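Local coordinates for RIM-binding protein, isoform F (Drosophila melanogaster, PDB 6Q9M) that forms a tandem fibronectin type III array in an active-zone protein that couples synaptic vesicle recruitment to release sites, at residues 6-11 with 79-84; 17-22 with 67-72; 26-31 with 42-47; 72-77 with 91-96. One frame throughout, in Å; residues are numbered along the deposited sequence.

In the fold
All four contacts lie in the first fibronectin type III domain, a sandwich of a three-stranded and a four-stranded antiparallel sheet. From the N terminus, contact 1 opens first and closes the widest loop, bringing the lead-in to strand 12-20 against the end of strand 73-81. Within that loop, contact 2 joins the hairpin turn after strand 12-20 to the turn before strand 73-81, and contact 3, enclosed in turn by contact 2, packs strand 23-29 across the core onto strand 39-46. Contact 4 starts at Pro72, where contact 2 ends, and crosses contact 1 in the chain by pairing strand 73-81 with strand 93-96. Centres of contacts 3 and 4 lie about 9 Å apart.

Contact 1: 6-11 with 79-84; sequences DNVPAP and SVTQNR
Ser79 turns its side chain onto the 6-11 segment, where Val8, Pro9 and Pro11 meet it. The setting is a fibronectin type III sandwich: 6-11 is the irregular lead-in to strand 12-20 of the three-stranded sheet, and Ser79 lies near the end of strand 73-81 in the four-stranded one. The single hydrogen bond across the contact runs from Ser79 OG to Pro9 O, 3.0 Å long. It reaches the carbonyl at a C=O...donor angle of 138° and tilts only 16° from the carbonyl plane. The serine torsion explains this reach: with chi1 -72° the hydroxyl stands beside its own backbone N and opposite its carbonyl carbon, which turns it to the lead-in. On the strand side, the backbone of Ser79 is bonded to Ser87.

Val8 supplies the apolar half, its two methyls dividing the work. CG1 lies against Ser79 CB at 3.8 Å, while CG2 meets the methyl of Thr81 tip to tip, Val8 CG2 to Thr81 CG2 being 3.9 Å. One branched side chain thus touches two residues on the same face of the strand, whereas Val80 between them points away and packs on Ser41 and His43. Beside the contact, Pro9 packs on Pro31. At the far end of the lead-in the Pro11 ring comes up to the serine hydroxyl, with Pro11 CD 3.5 Å from Ser79 OG.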
loop_
_atom_site.group_PDB
_atom_site.type_symbol
_atom_site.label_atom_id
_atom_site.label_comp_id
_atom_site.label_asym_id
_atom_site.label_seq_id
_atom_site.Cartn_x
_atom_site.Cartn_y
_atom_site.Cartn_z
ATOM N N ASP A 6 -7.551 -0.762 9.628
ATOM C CA ASP A 6 -6.450 -1.190 10.484
ATOM C C ASP A 6 -6.912 -1.528 11.903
ATOM O O ASP A 6 -6.268 -2.339 12.574
ATOM C CB ASP A 6 -5.383 -0.085 10.561
ATOM C CG ASP A 6 -4.683 0.190 9.214
ATOM O OD1 ASP A 6 -5.294 0.009 8.134
ATOM O OD2 ASP A 6 -3.508 0.628 9.243
ATOM N N ASN A 7 -8.002 -0.918 12.390
ATOM C CA ASN A 7 -8.406 -1.131 13.781
ATOM C C ASN A 7 -8.843 -2.573 14.032
ATOM O O ASN A 7 -8.444 -3.183 15.027
ATOM C CB ASN A 7 -9.542 -0.188 14.184
ATOM C CG ASN A 7 -9.446 1.174 13.541
ATOM O OD1 ASN A 7 -10.364 1.596 12.833
ATOM N ND2 ASN A 7 -8.352 1.891 13.808
ATOM N N VAL A 8 -9.647 -3.137 13.130
ATOM C CA VAL A 8 -10.240 -4.464 13.323
ATOM C C VAL A 8 -9.198 -5.577 13.362
ATOM O O VAL A 8 -8.565 -5.864 12.338
ATOM C CB VAL A 8 -11.269 -4.751 12.220
ATOM C CG1 VAL A 8 -11.800 -6.148 12.359
ATOM C CG2 VAL A 8 -12.394 -3.717 12.262
ATOM N N PRO A 9 -9.045 -6.274 14.491
ATOM C CA PRO A 9 -8.190 -7.468 14.524
ATOM C C PRO A 9 -8.589 -8.479 13.456
ATOM O O PRO A 9 -9.770 -8.643 13.133
ATOM C CB PRO A 9 -8.413 -8.025 15.942
ATOM C CG PRO A 9 -8.843 -6.863 16.740
ATOM C CD PRO A 9 -9.617 -5.967 15.814
ATOM N N ALA A 10 -7.591 -9.183 12.938
ATOM C CA ALA A 10 -7.739 -10.016 11.758
ATOM C C ALA A 10 -7.503 -11.492 12.069
ATOM O O ALA A 10 -6.809 -11.829 13.035
ATOM C CB ALA A 10 -6.754 -9.546 10.678
ATOM N N PRO A 11 -8.055 -12.399 11.264
ATOM C CA PRO A 11 -7.823 -13.828 11.498
ATOM C C PRO A 11 -6.360 -14.178 11.286
ATOM O O PRO A 11 -5.604 -13.437 10.666
ATOM C CB PRO A 11 -8.724 -14.534 10.462
ATOM C CG PRO A 11 -9.606 -13.439 9.872
ATOM C CD PRO A 11 -8.791 -12.167 10.006
ATOM N N SER A 79 -12.234 -10.269 9.063
ATOM C CA SER A 79 -13.094 -10.168 10.228
ATOM C C SER A 79 -14.161 -9.123 9.962
ATOM O O SER A 79 -13.871 -8.049 9.440
ATOM C CB SER A 79 -12.283 -9.758 11.458
ATOM O OG SER A 79 -11.446 -10.800 11.920
ATOM N N VAL A 80 -15.391 -9.414 10.361
ATOM C CA VAL A 80 -16.489 -8.466 10.239
ATOM C C VAL A 80 -17.038 -8.212 11.632
ATOM O O VAL A 80 -17.280 -9.162 12.385
ATOM C CB VAL A 80 -17.594 -8.974 9.298
ATOM C CG1 VAL A 80 -18.650 -7.904 9.120
ATOM C CG2 VAL A 80 -17.007 -9.359 7.943
ATOM N N THR A 81 -17.171 -6.936 11.990
ATOM C CA THR A 81 -17.741 -6.550 13.270
ATOM C C THR A 81 -19.255 -6.385 13.111
ATOM O O THR A 81 -19.800 -6.484 12.010
ATOM C CB THR A 81 -17.087 -5.270 13.783
ATOM O OG1 THR A 81 -17.484 -4.178 12.951
ATOM C CG2 THR A 81 -15.566 -5.385 13.747
ATOM N N GLN A 82 -19.950 -6.082 14.212
ATOM C CA GLN A 82 -21.383 -5.844 14.099
ATOM C C GLN A 82 -21.680 -4.579 13.304
ATOM O O GLN A 82 -22.618 -4.564 12.498
ATOM C CB GLN A 82 -22.037 -5.768 15.481
ATOM C CG GLN A 82 -23.561 -5.710 15.414
ATOM C CD GLN A 82 -24.223 -5.922 16.761
ATOM O OE1 GLN A 82 -23.620 -5.675 17.803
ATOM N NE2 GLN A 82 -25.471 -6.389 16.744
ATOM N N ASN A 83 -20.911 -3.502 13.518
ATOM C CA ASN A 83 -21.106 -2.306 12.697
ATOM C C ASN A 83 -20.733 -2.525 11.232
ATOM O O ASN A 83 -20.838 -1.582 10.442
ATOM C CB ASN A 83 -20.358 -1.095 13.276
ATOM C CG ASN A 83 -18.980 -1.438 13.811
ATOM O OD1 ASN A 83 -18.242 -2.212 13.203
ATOM N ND2 ASN A 83 -18.617 -0.838 14.939
ATOM N N ARG A 84 -20.293 -3.730 10.871
ATOM C CA ARG A 84 -19.882 -4.164 9.526
ATOM C C ARG A 84 -18.501 -3.635 9.151
ATOM O O ARG A 84 -18.143 -3.672 7.961
ATOM C CB ARG A 84 -20.898 -3.802 8.433
ATOM C CG ARG A 84 -22.358 -4.167 8.760
ATOM C CD ARG A 84 -22.550 -5.652 9.056
ATOM N NE ARG A 84 -22.465 -6.472 7.850
ATOM C CZ ARG A 84 -22.388 -7.801 7.850
ATOM N NH1 ARG A 84 -22.405 -8.475 8.996
ATOM N NH2 ARG A 84 -22.308 -8.459 6.699
#

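Contact 2: 17-22 with 67-72; sequences ERQLNK and VDSTRP
Ser69 presses its CB against the backbone at the turn that ends segment 17-22, 3.1 Å from Asn21 O and 3.9 Å from Leu20 O. Its hydroxyl, opposite the backbone N at chi1 -167°, is directed to the amide end of Gln19, where Ser69 OG and Gln19 NE2 stay 3.9 Å apart, a contact rather than a bond. Gln19 gets there through an extended first torsion (chi1 176°) followed by a bend at chi2. Lys22 behaves differently: its chain bends at chi2 and leads away, and its contact is made mainly by the backbone. Val67 N donates to Lys22 O over 2.9 Å, almost straight at 177°, though it comes from above the carbonyl plane; the bond from Ser69 N to Asn21 O is weak.

Asp68 points away from the hairpin and shapes its own loop. Its OD1 accepts from Thr70 N at 2.9 Å, an Asx turn, and its OD2 makes a salt bridge with Arg71 NH1 at 2.7 Å. The carboxylate thus holds both Thr70 and Arg71. Asp68 O also takes a weak hydrogen bond from His73 NE2. His73 starts strand 73-81, where many fibronectin type III domains carry the tyrosine of the tyrosine corner, and its bond is consistent with a histidine variant of that motif.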
loop_
_atom_site.group_PDB
_atom_site.type_symbol
_atom_site.label_atom_id
_atom_site.label_comp_id
_atom_site.label_asym_id
_atom_site.label_seq_id
_atom_site.Cartn_x
_atom_site.Cartn_y
_atom_site.Cartn_z
ATOM N N GLU A 17 -6.072 -26.522 3.398
ATOM C CA GLU A 17 -6.096 -27.883 3.908
ATOM C C GLU A 17 -6.244 -28.926 2.804
ATOM O O GLU A 17 -5.600 -29.978 2.877
ATOM C CB GLU A 17 -7.200 -28.023 4.951
ATOM C CG GLU A 17 -6.649 -27.979 6.374
ATOM C CD GLU A 17 -7.527 -27.207 7.334
ATOM O OE1 GLU A 17 -8.762 -27.209 7.139
ATOM O OE2 GLU A 17 -6.986 -26.610 8.288
ATOM N N ARG A 18 -7.053 -28.660 1.775
ATOM C CA ARG A 18 -7.141 -29.557 0.631
ATOM C C ARG A 18 -7.397 -28.753 -0.633
ATOM O O ARG A 18 -8.113 -27.747 -0.613
ATOM C CB ARG A 18 -8.280 -30.569 0.790
ATOM C CG ARG A 18 -8.032 -31.721 1.739
ATOM C CD ARG A 18 -9.024 -32.843 1.477
ATOM N NE ARG A 18 -8.795 -33.545 0.214
ATOM C CZ ARG A 18 -9.528 -34.578 -0.189
ATOM N NH1 ARG A 18 -9.273 -35.191 -1.345
ATOM N NH2 ARG A 18 -10.520 -35.001 0.580
ATOM N N GLN A 19 -6.858 -29.240 -1.746
ATOM C CA GLN A 19 -7.106 -28.646 -3.052
ATOM C C GLN A 19 -7.736 -29.696 -3.953
ATOM O O GLN A 19 -7.184 -30.789 -4.120
ATOM C CB GLN A 19 -5.820 -28.094 -3.683
ATOM C CG GLN A 19 -6.016 -27.547 -5.095
ATOM C CD GLN A 19 -5.332 -26.208 -5.311
ATOM O OE1 GLN A 19 -4.194 -25.999 -4.879
ATOM N NE2 GLN A 19 -6.025 -25.289 -5.973
ATOM N N LEU A 20 -8.892 -29.368 -4.517
ATOM C CA LEU A 20 -9.614 -30.220 -5.457
ATOM C C LEU A 20 -9.688 -29.501 -6.801
ATOM O O LEU A 20 -9.211 -28.377 -6.950
ATOM C CB LEU A 20 -11.011 -30.576 -4.938
ATOM C CG LEU A 20 -11.080 -31.132 -3.513
ATOM C CD1 LEU A 20 -12.527 -31.248 -3.083
ATOM C CD2 LEU A 20 -10.398 -32.485 -3.427
ATOM N N ASN A 21 -10.270 -30.164 -7.800
ATOM C CA ASN A 21 -10.106 -29.697 -9.172
ATOM C C ASN A 21 -10.665 -28.296 -9.354
ATOM O O ASN A 21 -10.006 -27.436 -9.945
ATOM C CB ASN A 21 -10.774 -30.657 -10.136
ATOM C CG ASN A 21 -10.484 -30.323 -11.588
ATOM O OD1 ASN A 21 -9.429 -29.775 -11.907
ATOM N ND2 ASN A 21 -11.421 -30.641 -12.476
ATOM N N LYS A 22 -11.869 -28.029 -8.830
ATOM C CA LYS A 22 -12.410 -26.678 -8.883
ATOM C C LYS A 22 -12.905 -26.191 -7.525
ATOM O O LYS A 22 -13.854 -25.394 -7.437
ATOM C CB LYS A 22 -13.505 -26.536 -9.927
ATOM C CG LYS A 22 -14.392 -27.726 -10.226
ATOM C CD LYS A 22 -15.477 -27.964 -9.236
ATOM C CE LYS A 22 -16.285 -29.220 -9.557
ATOM N NZ LYS A 22 -17.214 -29.588 -8.493
ATOM N N VAL A 67 -13.243 -22.540 -7.841
ATOM C CA VAL A 67 -11.856 -22.081 -7.767
ATOM C C VAL A 67 -11.019 -23.031 -8.612
ATOM O O VAL A 67 -10.672 -24.132 -8.163
ATOM C CB VAL A 67 -11.333 -22.019 -6.330
ATOM C CG1 VAL A 67 -9.958 -21.361 -6.293
ATOM C CG2 VAL A 67 -12.303 -21.268 -5.457
ATOM N N ASP A 68 -10.650 -22.588 -9.816
ATOM C CA ASP A 68 -9.965 -23.443 -10.775
ATOM C C ASP A 68 -8.580 -23.825 -10.263
ATOM O O ASP A 68 -7.841 -22.991 -9.729
ATOM C CB ASP A 68 -9.861 -22.728 -12.124
ATOM C CG ASP A 68 -9.562 -23.672 -13.272
ATOM O OD1 ASP A 68 -8.792 -24.637 -13.081
ATOM O OD2 ASP A 68 -10.101 -23.443 -14.374
ATOM N N SER A 69 -8.229 -25.100 -10.429
ATOM C CA SER A 69 -6.930 -25.588 -9.977
ATOM C C SER A 69 -5.797 -25.140 -10.896
ATOM O O SER A 69 -4.685 -24.885 -10.418
ATOM C CB SER A 69 -6.952 -27.115 -9.874
ATOM O OG SER A 69 -5.828 -27.602 -9.164
ATOM N N THR A 70 -6.061 -25.027 -12.204
ATOM C CA THR A 70 -5.002 -24.720 -13.165
ATOM C C THR A 70 -4.430 -23.316 -12.964
ATOM O O THR A 70 -3.248 -23.095 -13.245
ATOM C CB THR A 70 -5.513 -24.887 -14.599
ATOM O OG1 THR A 70 -6.491 -23.880 -14.891
ATOM C CG2 THR A 70 -6.128 -26.276 -14.799
ATOM N N ARG A 71 -5.301 -22.284 -12.471
ATOM C CA ARG A 71 -4.915 -20.891 -12.270
ATOM C C ARG A 71 -4.435 -20.636 -10.839
ATOM O O ARG A 71 -4.906 -21.273 -9.889
ATOM C CB ARG A 71 -6.093 -19.954 -12.559
ATOM C CG ARG A 71 -6.817 -20.169 -13.852
ATOM C CD ARG A 71 -8.241 -19.604 -13.767
ATOM N NE ARG A 71 -8.986 -19.585 -15.036
ATOM C CZ ARG A 71 -9.082 -20.591 -15.910
ATOM N NH1 ARG A 71 -8.492 -21.763 -15.703
ATOM N NH2 ARG A 71 -9.798 -20.426 -17.013
ATOM N N PRO A 72 -3.520 -19.691 -10.663
ATOM C CA PRO A 72 -3.148 -19.259 -9.317
ATOM C C PRO A 72 -4.234 -18.367 -8.742
ATOM O O PRO A 72 -5.032 -17.771 -9.466
ATOM C CB PRO A 72 -1.855 -18.475 -9.545
ATOM C CG PRO A 72 -2.056 -17.880 -10.925
ATOM C CD PRO A 72 -2.846 -18.897 -11.709
#

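Contact 3: 26-31 with 42-47; sequences IGWSPP and YHVYVD
Trp28 and Tyr42 form an edge-to-face aromatic pair between two strands that share no backbone bond. The strand segments 26-29 and 42-46 belong to opposite sheets, their axes 10.9 Å apart at closest approach and 138° between their directions, and no hydrogen bond crosses; the contact is made mainly by side chains. The indole turns the edge carrying NE1 onto one face of the Tyr42 ring, and NE1 sits over the ring centre, 3.2 Å from Tyr42 CD2. Centroids of the five-membered ring of Trp28 and the Tyr42 ring are 4.4 Å apart, with the planes inclined at 62°. Trp28 holds CG between its backbone N and carbonyl carbon (chi1 63°), which brings the NE1 edge to the Tyr42 face.

Toward Ile26 the packing is apolar throughout. Ile26 and Val44 reach tip to tip, CD1 of the isoleucine 3.8 Å from CG1 of the valine, while the other valine methyl, CG2, lies 4.0 Å from Trp28 CH2. Ile64 of strand 61-65 touches both Ile26 and Val44, and Pro11 touches both aromatic residues.

The proline end buries less surface and lies nearer to solvent. There the two prolines meet the Tyr42 ring at its edge and not over a face: Pro30 CA lies 3.2 Å from Tyr42 OH, and Pro31 CD is 3.5 Å from the same oxygen. Pro30 is exposed and Pro31 partly so, in contrast to the buried tryptophan. A core tryptophan on the second strand, packed against the facing sheet, is a hallmark of the fibronectin type III sandwich.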
loop_
_atom_site.group_PDB
_atom_site.type_symbol
_atom_site.label_atom_id
_atom_site.label_comp_id
_atom_site.label_asym_id
_atom_site.label_seq_id
_atom_site.Cartn_x
_atom_site.Cartn_y
_atom_site.Cartn_z
ATOM N N ILE A 26 -10.176 -24.600 3.264
ATOM C CA ILE A 26 -9.264 -23.780 4.046
ATOM C C ILE A 26 -9.696 -23.770 5.503
ATOM O O ILE A 26 -10.849 -24.053 5.846
ATOM C CB ILE A 26 -9.169 -22.323 3.553
ATOM C CG1 ILE A 26 -10.475 -21.596 3.880
ATOM C CG2 ILE A 26 -8.785 -22.249 2.082
ATOM C CD1 ILE A 26 -10.485 -20.152 3.428
ATOM N N GLY A 27 -8.740 -23.411 6.359
ATOM C CA GLY A 27 -9.008 -23.211 7.765
ATOM C C GLY A 27 -8.256 -21.992 8.255
ATOM O O GLY A 27 -7.312 -21.523 7.613
ATOM N N TRP A 28 -8.707 -21.460 9.395
ATOM C CA TRP A 28 -8.069 -20.298 10.007
ATOM C C TRP A 28 -8.361 -20.305 11.504
ATOM O O TRP A 28 -9.061 -21.184 12.026
ATOM C CB TRP A 28 -8.507 -18.984 9.334
ATOM C CG TRP A 28 -9.979 -18.646 9.444
ATOM C CD1 TRP A 28 -10.580 -17.882 10.416
ATOM C CD2 TRP A 28 -11.026 -19.044 8.543
ATOM N NE1 TRP A 28 -11.931 -17.784 10.174
ATOM C CE2 TRP A 28 -12.236 -18.495 9.040
ATOM C CE3 TRP A 28 -11.066 -19.836 7.389
ATOM C CZ2 TRP A 28 -13.481 -18.712 8.415
ATOM C CZ3 TRP A 28 -12.309 -20.042 6.757
ATOM C CH2 TRP A 28 -13.496 -19.484 7.280
ATOM N N SER A 29 -7.796 -19.321 12.202
ATOM C CA SER A 29 -7.955 -19.156 13.638
ATOM C C SER A 29 -8.560 -17.790 13.934
ATOM O O SER A 29 -8.332 -16.832 13.185
ATOM C CB SER A 29 -6.611 -19.285 14.363
ATOM O OG SER A 29 -5.964 -20.492 14.011
ATOM N N PRO A 30 -9.330 -17.663 15.006
ATOM C CA PRO A 30 -9.957 -16.375 15.310
ATOM C C PRO A 30 -8.920 -15.333 15.688
ATOM O O PRO A 30 -7.853 -15.666 16.235
ATOM C CB PRO A 30 -10.874 -16.690 16.508
ATOM C CG PRO A 30 -10.815 -18.176 16.717
ATOM C CD PRO A 30 -9.590 -18.677 16.045
ATOM N N PRO A 31 -9.256 -14.052 15.520
ATOM C CA PRO A 31 -8.346 -12.978 15.919
ATOM C C PRO A 31 -8.221 -12.884 17.426
ATOM O O PRO A 31 -9.111 -13.290 18.183
ATOM C CB PRO A 31 -9.027 -11.720 15.369
ATOM C CG PRO A 31 -10.475 -12.090 15.323
ATOM C CD PRO A 31 -10.473 -13.524 14.886
ATOM N N TYR A 42 -17.006 -13.839 9.503
ATOM C CA TYR A 42 -15.869 -13.861 8.604
ATOM C C TYR A 42 -16.339 -13.784 7.155
ATOM O O TYR A 42 -17.398 -14.307 6.795
ATOM C CB TYR A 42 -15.032 -15.132 8.788
ATOM C CG TYR A 42 -14.474 -15.346 10.162
ATOM C CD1 TYR A 42 -15.187 -16.048 11.133
ATOM C CD2 TYR A 42 -13.224 -14.862 10.493
ATOM C CE1 TYR A 42 -14.661 -16.246 12.404
ATOM C CE2 TYR A 42 -12.688 -15.065 11.748
ATOM C CZ TYR A 42 -13.407 -15.752 12.702
ATOM O OH TYR A 42 -12.854 -15.920 13.953
ATOM N N HIS A 43 -15.525 -13.128 6.331
ATOM C CA HIS A 43 -15.750 -12.988 4.900
ATOM C C HIS A 43 -14.575 -13.634 4.182
ATOM O O HIS A 43 -13.422 -13.235 4.391
ATOM C CB HIS A 43 -15.859 -11.520 4.494
ATOM C CG HIS A 43 -17.196 -10.908 4.743
ATOM N ND1 HIS A 43 -18.256 -11.617 5.263
ATOM C CD2 HIS A 43 -17.649 -9.649 4.540
ATOM C CE1 HIS A 43 -19.310 -10.823 5.363
ATOM N NE2 HIS A 43 -18.967 -9.622 4.935
ATOM N N VAL A 44 -14.856 -14.632 3.347
ATOM C CA VAL A 44 -13.821 -15.324 2.589
ATOM C C VAL A 44 -13.833 -14.796 1.167
ATOM O O VAL A 44 -14.880 -14.794 0.506
ATOM C CB VAL A 44 -14.030 -16.842 2.616
ATOM C CG1 VAL A 44 -12.847 -17.530 1.968
ATOM C CG2 VAL A 44 -14.198 -17.301 4.055
ATOM N N TYR A 45 -12.678 -14.330 0.703
ATOM C CA TYR A 45 -12.518 -13.782 -0.638
ATOM C C TYR A 45 -11.577 -14.643 -1.463
ATOM O O TYR A 45 -10.628 -15.235 -0.938
ATOM C CB TYR A 45 -11.970 -12.365 -0.602
ATOM C CG TYR A 45 -12.905 -11.369 0.033
ATOM C CD1 TYR A 45 -13.015 -11.282 1.414
ATOM C CD2 TYR A 45 -13.678 -10.520 -0.744
ATOM C CE1 TYR A 45 -13.864 -10.384 2.001
ATOM C CE2 TYR A 45 -14.532 -9.615 -0.156
ATOM C CZ TYR A 45 -14.616 -9.550 1.219
ATOM O OH TYR A 45 -15.460 -8.651 1.829
ATOM N N VAL A 46 -11.838 -14.688 -2.769
ATOM C CA VAL A 46 -10.931 -15.298 -3.734
ATOM C C VAL A 46 -10.732 -14.291 -4.859
ATOM O O VAL A 46 -11.706 -13.855 -5.486
ATOM C CB VAL A 46 -11.479 -16.637 -4.271
ATOM C CG1 VAL A 46 -10.581 -17.199 -5.348
ATOM C CG2 VAL A 46 -11.616 -17.650 -3.138
ATOM N N ASP A 47 -9.480 -13.907 -5.092
ATOM C CA ASP A 47 -9.125 -12.831 -6.018
ATOM C C ASP A 47 -10.059 -11.636 -5.864
ATOM O O ASP A 47 -10.566 -11.081 -6.838
ATOM C CB ASP A 47 -9.102 -13.318 -7.464
ATOM C CG ASP A 47 -8.399 -14.660 -7.619
ATOM O OD1 ASP A 47 -7.469 -14.937 -6.833
ATOM O OD2 ASP A 47 -8.784 -15.442 -8.521
#

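Contact 4: 72-77 with 91-96; sequences PHRISV and ACTMII
Ile96 and Ile75 meet through their ends, CD1 to CD1 at 3.5 Å, and these two residues have the most surface buried by the pairing of 72-77 with 91-96. They extend from the sheet face that also carries His73 and Met94. In Ile96, CG1 stands between the backbone N and the carbonyl carbon (chi1 64°), a rotation that brings CD1 toward Ile75; CG1 also comes within 4.0 Å of His73 CB. Val24 of the facing sheet touches both isoleucines.

The backbone of Ile75 is held as well: Ile75 N donates to Met94 O and Met94 N to Ile75 O, each over 2.8 Å, as expected of an antiparallel hydrogen-bonded pair; His73 and Ile96 form the next such pair. These bonds join strands 73-81 and 93-96, the last hairpin of the fibronectin type III fold, with 93-96 the edge strand of the four-stranded sheet. Ile75 O accepts a second bond, from Thr93 OG1 at 3.2 Å, with this donor 52° above the carbonyl plane.

Arg74, on the other face, is third in buried surface. Its chain runs extended and then bends at chi3 (-66°), folding the guanidinium over its neighbour strand. One face of the group lies against Ile95, whose CD1 is 3.3 Å from Arg74 NH2. In the guanidinium plane, Arg74 NH1 donates to Thr93 OG1 at 3.2 Å, so that the threonine hydroxyl relays between arginine and Ile75 O. Arg74 NH1 also bonds Pro124 O, in the next fibronectin type III domain.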
loop_
_atom_site.group_PDB
_atom_site.type_symbol
_atom_site.label_atom_id
_atom_site.label_comp_id
_atom_site.label_asym_id
_atom_site.label_seq_id
_atom_site.Cartn_x
_atom_site.Cartn_y
_atom_site.Cartn_z
ATOM N N PRO A 72 -3.520 -19.691 -10.663
ATOM C CA PRO A 72 -3.148 -19.259 -9.317
ATOM C C PRO A 72 -4.234 -18.367 -8.742
ATOM O O PRO A 72 -5.032 -17.771 -9.466
ATOM C CB PRO A 72 -1.855 -18.475 -9.545
ATOM C CG PRO A 72 -2.056 -17.880 -10.925
ATOM C CD PRO A 72 -2.846 -18.897 -11.709
ATOM N N HIS A 73 -4.263 -18.289 -7.414
ATOM C CA HIS A 73 -5.319 -17.544 -6.743
ATOM C C HIS A 73 -4.795 -16.926 -5.458
ATOM O O HIS A 73 -3.880 -17.458 -4.825
ATOM C CB HIS A 73 -6.520 -18.440 -6.410
ATOM C CG HIS A 73 -7.234 -18.956 -7.613
ATOM N ND1 HIS A 73 -8.061 -18.167 -8.381
ATOM C CD2 HIS A 73 -7.225 -20.176 -8.197
ATOM C CE1 HIS A 73 -8.540 -18.881 -9.383
ATOM N NE2 HIS A 73 -8.051 -20.104 -9.291
ATOM N N ARG A 74 -5.419 -15.820 -5.056
ATOM C CA ARG A 74 -5.183 -15.219 -3.753
ATOM C C ARG A 74 -6.438 -15.395 -2.918
ATOM O O ARG A 74 -7.521 -14.938 -3.313
ATOM C CB ARG A 74 -4.834 -13.739 -3.858
ATOM C CG ARG A 74 -4.657 -13.112 -2.471
ATOM C CD ARG A 74 -4.365 -11.625 -2.514
ATOM N NE ARG A 74 -3.072 -11.341 -3.124
ATOM C CZ ARG A 74 -1.898 -11.470 -2.496
ATOM N NH1 ARG A 74 -1.841 -11.894 -1.245
ATOM N NH2 ARG A 74 -0.777 -11.178 -3.132
ATOM N N ILE A 75 -6.298 -16.071 -1.784
ATOM C CA ILE A 75 -7.398 -16.251 -0.848
ATOM C C ILE A 75 -7.132 -15.435 0.397
ATOM O O ILE A 75 -5.992 -15.366 0.880
ATOM C CB ILE A 75 -7.585 -17.741 -0.532
ATOM C CG1 ILE A 75 -7.813 -18.445 -1.882
ATOM C CG2 ILE A 75 -8.738 -17.928 0.496
ATOM C CD1 ILE A 75 -8.184 -19.886 -1.804
ATOM N N SER A 76 -8.184 -14.828 0.921
ATOM C CA SER A 76 -8.030 -13.948 2.062
ATOM C C SER A 76 -9.284 -14.047 2.915
ATOM O O SER A 76 -10.356 -14.376 2.406
ATOM C CB SER A 76 -7.764 -12.515 1.589
ATOM O OG SER A 76 -8.976 -11.943 1.122
ATOM N N VAL A 77 -9.147 -13.775 4.212
ATOM C CA VAL A 77 -10.272 -13.806 5.144
ATOM C C VAL A 77 -10.313 -12.508 5.939
ATOM O O VAL A 77 -9.283 -12.025 6.433
ATOM C CB VAL A 77 -10.191 -15.018 6.100
ATOM C CG1 VAL A 77 -11.425 -15.069 7.003
ATOM C CG2 VAL A 77 -10.043 -16.333 5.316
ATOM N N ALA A 91 -3.800 -8.649 5.982
ATOM C CA ALA A 91 -3.519 -9.233 7.284
ATOM C C ALA A 91 -3.782 -10.721 7.328
ATOM O O ALA A 91 -3.210 -11.405 8.175
ATOM C CB ALA A 91 -4.333 -8.544 8.372
ATOM N N CYS A 92 -4.634 -11.244 6.453
ATOM C CA CYS A 92 -4.931 -12.678 6.434
ATOM C C CYS A 92 -5.101 -13.078 4.974
ATOM O O CYS A 92 -6.207 -13.008 4.422
ATOM C CB CYS A 92 -6.162 -13.015 7.260
ATOM S SG CYS A 92 -6.343 -14.778 7.567
ATOM N N THR A 93 -4.004 -13.515 4.360
ATOM C CA THR A 93 -4.014 -13.776 2.932
ATOM C C THR A 93 -2.949 -14.796 2.569
ATOM O O THR A 93 -1.926 -14.929 3.249
ATOM C CB THR A 93 -3.799 -12.507 2.119
ATOM O OG1 THR A 93 -4.190 -12.768 0.762
ATOM C CG2 THR A 93 -2.311 -12.090 2.146
ATOM N N MET A 94 -3.227 -15.536 1.496
ATOM C CA MET A 94 -2.269 -16.500 0.970
ATOM C C MET A 94 -2.559 -16.750 -0.503
ATOM O O MET A 94 -3.701 -16.625 -0.967
ATOM C CB MET A 94 -2.300 -17.822 1.745
ATOM C CG MET A 94 -3.599 -18.603 1.560
ATOM S SD MET A 94 -3.542 -20.267 2.287
ATOM C CE MET A 94 -5.182 -20.859 1.861
ATOM N N ILE A 95 -1.513 -17.109 -1.231
ATOM C CA ILE A 95 -1.621 -17.416 -2.647
ATOM C C ILE A 95 -1.411 -18.905 -2.844
ATOM O O ILE A 95 -0.514 -19.497 -2.227
ATOM C CB ILE A 95 -0.604 -16.600 -3.462
ATOM C CG1 ILE A 95 -0.863 -15.106 -3.261
ATOM C CG2 ILE A 95 -0.681 -16.981 -4.924
ATOM C CD1 ILE A 95 0.252 -14.227 -3.791
ATOM N N ILE A 96 -2.257 -19.499 -3.681
ATOM C CA ILE A 96 -2.204 -20.914 -4.006
ATOM C C ILE A 96 -2.158 -21.061 -5.521
ATOM O O ILE A 96 -2.495 -20.137 -6.264
ATOM C CB ILE A 96 -3.413 -21.667 -3.433
ATOM C CG1 ILE A 96 -4.687 -21.129 -4.096
ATOM C CG2 ILE A 96 -3.492 -21.475 -1.936
ATOM C CD1 ILE A 96 -5.934 -21.859 -3.681
#